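Local coordinates for hypothetical protein (Legionella pneumophila subsp. pneumophila, PDB 4JX2), which is of unknown function but is probably made with a signal peptide and probably secreted by Legionella, with a fold that combines helices and a small sheet in a new way, at residues 190-195 and 210-215. Numbering follows the deposited sequence.
Sequences GNYMSD and NDFLNG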
loop_
_atom_site.group_PDB
_atom_site.type_symbol
_atom_site.label_atom_id
_atom_site.label_comp_id
_atom_site.label_asym_id
_atom_site.label_seq_id
_atom_site.Cartn_x
_atom_site.Cartn_y
_atom_site.Cartn_z
ATOM N N GLY A 190 13.961 -28.214 21.865
ATOM C CA GLY A 190 15.065 -29.156 21.712
ATOM C C GLY A 190 14.628 -30.593 21.884
ATOM O O GLY A 190 14.806 -31.410 20.979
ATOM N N ASN A 191 13.989 -30.900 23.014
ATOM C CA ASN A 191 13.519 -32.264 23.275
ATOM C C ASN A 191 12.353 -32.665 22.363
ATOM O O ASN A 191 12.200 -33.854 22.080
ATOM C CB ASN A 191 13.170 -32.457 24.726
ATOM C CG ASN A 191 14.395 -32.498 25.603
ATOM O OD1 ASN A 191 15.351 -33.249 25.350
ATOM N ND2 ASN A 191 14.379 -31.711 26.663
ATOM N N TYR A 192 11.581 -31.687 21.848
ATOM C CA TYR A 192 10.506 -31.988 20.911
ATOM C C TYR A 192 11.142 -32.471 19.595
ATOM O O TYR A 192 10.767 -33.535 19.091
ATOM C CB TYR A 192 9.566 -30.776 20.692
ATOM C CG TYR A 192 8.642 -30.966 19.508
ATOM C CD1 TYR A 192 7.626 -31.923 19.538
ATOM C CD2 TYR A 192 8.830 -30.248 18.328
ATOM C CE1 TYR A 192 6.812 -32.149 18.432
ATOM C CE2 TYR A 192 8.020 -30.465 17.213
ATOM C CZ TYR A 192 7.003 -31.411 17.275
ATOM O OH TYR A 192 6.207 -31.664 16.188
HETATM N N MSE A 193 12.130 -31.705 19.063
HETATM C CA MSE A 193 12.826 -32.048 17.817
HETATM C C MSE A 193 13.530 -33.385 17.937
HETATM O O MSE A 193 13.465 -34.195 17.008
HETATM C CB MSE A 193 13.820 -30.971 17.438
HETATM C CG MSE A 193 13.143 -29.726 16.942
HETATM SE SE MSE A 193 14.416 -28.324 16.548
HETATM C CE MSE A 193 13.240 -26.900 17.003
ATOM N N SER A 194 14.134 -33.641 19.111
ATOM C CA SER A 194 14.815 -34.888 19.412
ATOM C C SER A 194 13.856 -36.080 19.261
ATOM O O SER A 194 14.208 -37.071 18.608
ATOM C CB SER A 194 15.395 -34.838 20.819
ATOM O OG SER A 194 16.067 -36.048 21.115
ATOM N N ASP A 195 12.628 -35.943 19.818
ATOM C CA ASP A 195 11.561 -36.938 19.809
ATOM C C ASP A 195 11.063 -37.220 18.403
ATOM O O ASP A 195 10.729 -38.361 18.104
ATOM C CB ASP A 195 10.410 -36.466 20.710
ATOM C CG ASP A 195 10.710 -36.533 22.206
ATOM O OD1 ASP A 195 11.697 -37.220 22.595
ATOM O OD2 ASP A 195 9.951 -35.919 22.989
ATOM N N ASN A 210 -0.496 -29.988 18.239
ATOM C CA ASN A 210 -0.892 -30.703 19.444
ATOM C C ASN A 210 0.295 -31.047 20.366
ATOM O O ASN A 210 0.173 -30.862 21.576
ATOM C CB ASN A 210 -1.653 -31.962 19.040
ATOM C CG ASN A 210 -2.207 -32.780 20.172
ATOM O OD1 ASN A 210 -3.262 -32.487 20.732
ATOM N ND2 ASN A 210 -1.533 -33.863 20.489
ATOM N N ASP A 211 1.427 -31.541 19.804
ATOM C CA ASP A 211 2.574 -32.026 20.591
ATOM C C ASP A 211 3.506 -30.940 21.095
ATOM O O ASP A 211 4.214 -31.165 22.087
ATOM C CB ASP A 211 3.411 -33.045 19.795
ATOM C CG ASP A 211 2.662 -34.271 19.320
ATOM O OD1 ASP A 211 1.638 -34.622 19.944
ATOM O OD2 ASP A 211 3.129 -34.911 18.361
ATOM N N PHE A 212 3.539 -29.788 20.418
ATOM C CA PHE A 212 4.498 -28.738 20.760
ATOM C C PHE A 212 3.869 -27.331 20.975
ATOM O O PHE A 212 3.974 -26.787 22.076
ATOM C CB PHE A 212 5.587 -28.686 19.670
ATOM C CG PHE A 212 6.554 -27.538 19.795
ATOM C CD1 PHE A 212 7.456 -27.477 20.855
ATOM C CD2 PHE A 212 6.577 -26.523 18.848
ATOM C CE1 PHE A 212 8.359 -26.420 20.962
ATOM C CE2 PHE A 212 7.475 -25.455 18.972
ATOM C CZ PHE A 212 8.392 -25.444 19.999
ATOM N N LEU A 213 3.246 -26.743 19.943
ATOM C CA LEU A 213 2.697 -25.392 20.041
ATOM C C LEU A 213 1.701 -25.233 21.198
ATOM O O LEU A 213 1.762 -24.233 21.903
ATOM C CB LEU A 213 2.059 -24.955 18.707
ATOM C CG LEU A 213 3.000 -24.876 17.503
ATOM C CD1 LEU A 213 2.238 -24.573 16.237
ATOM C CD2 LEU A 213 4.130 -23.881 17.730
ATOM N N ASN A 214 0.839 -26.230 21.427
ATOM C CA ASN A 214 -0.188 -26.206 22.486
ATOM C C ASN A 214 0.327 -26.664 23.849
ATOM O O ASN A 214 -0.371 -26.501 24.856
ATOM C CB ASN A 214 -1.381 -27.079 22.083
ATOM C CG ASN A 214 -2.184 -26.503 20.955
ATOM O OD1 ASN A 214 -2.947 -27.216 20.296
ATOM N ND2 ASN A 214 -2.044 -25.198 20.712
ATOM N N GLY A 215 1.522 -27.232 23.858
ATOM C CA GLY A 215 2.123 -27.763 25.066
ATOM C C GLY A 215 1.945 -29.265 25.120
ATOM O O GLY A 215 1.224 -29.863 24.297
HETATM O O HOH W 1 4.642 -33.879 16.532
#
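Residues 190-195 of helix 175-197 pack against helix 205-213 at Asp211 and Phe212, coming closest at Tyr192 and Phe212, whose CA atoms are 6.8 Å apart. Tyr192 reaches over with its ring and carries one whole side of the contact. Its CG is anti to the backbone N (chi1 167°), which extends the ring toward helix 205-213, where CB of Phe212 meets its face. This CB sits almost straight above the ring centre, 3.6 Å from the centroid. This is a CH-pi contact. The two rings are near parallel, with planes at 16°, but offset, with little of one lying over the other. Their centroids are 5.0 Å from each other. The near side of the Phe212 ring, CG and CD1, lies along CB, CG and CD2 of Tyr192, with Phe212 CG 3.8 Å from Tyr192 CD2. Asp211 adds its CB, 3.8 Å from CE1 of Tyr192. Its carboxylate joins through a water. Tyr192 OH donates to this water at 2.7 Å, and the water donates to Asp211 OD2 at 2.6 Å. The water lies in the plane of the tyrosine ring, at its edge. Leu123 of helix 119-131 touches both aromatic residues, and Tyr223 stacks on Phe212. The contact thus packs two consecutive helices against each other within the DUF5624 family region. Its chemistry is mainly apolar: the buried rings pack by carbon contacts, while the single water links the phenol hydroxyl to the partly exposed carboxylate and gives that hydroxyl a partner at the polar margin.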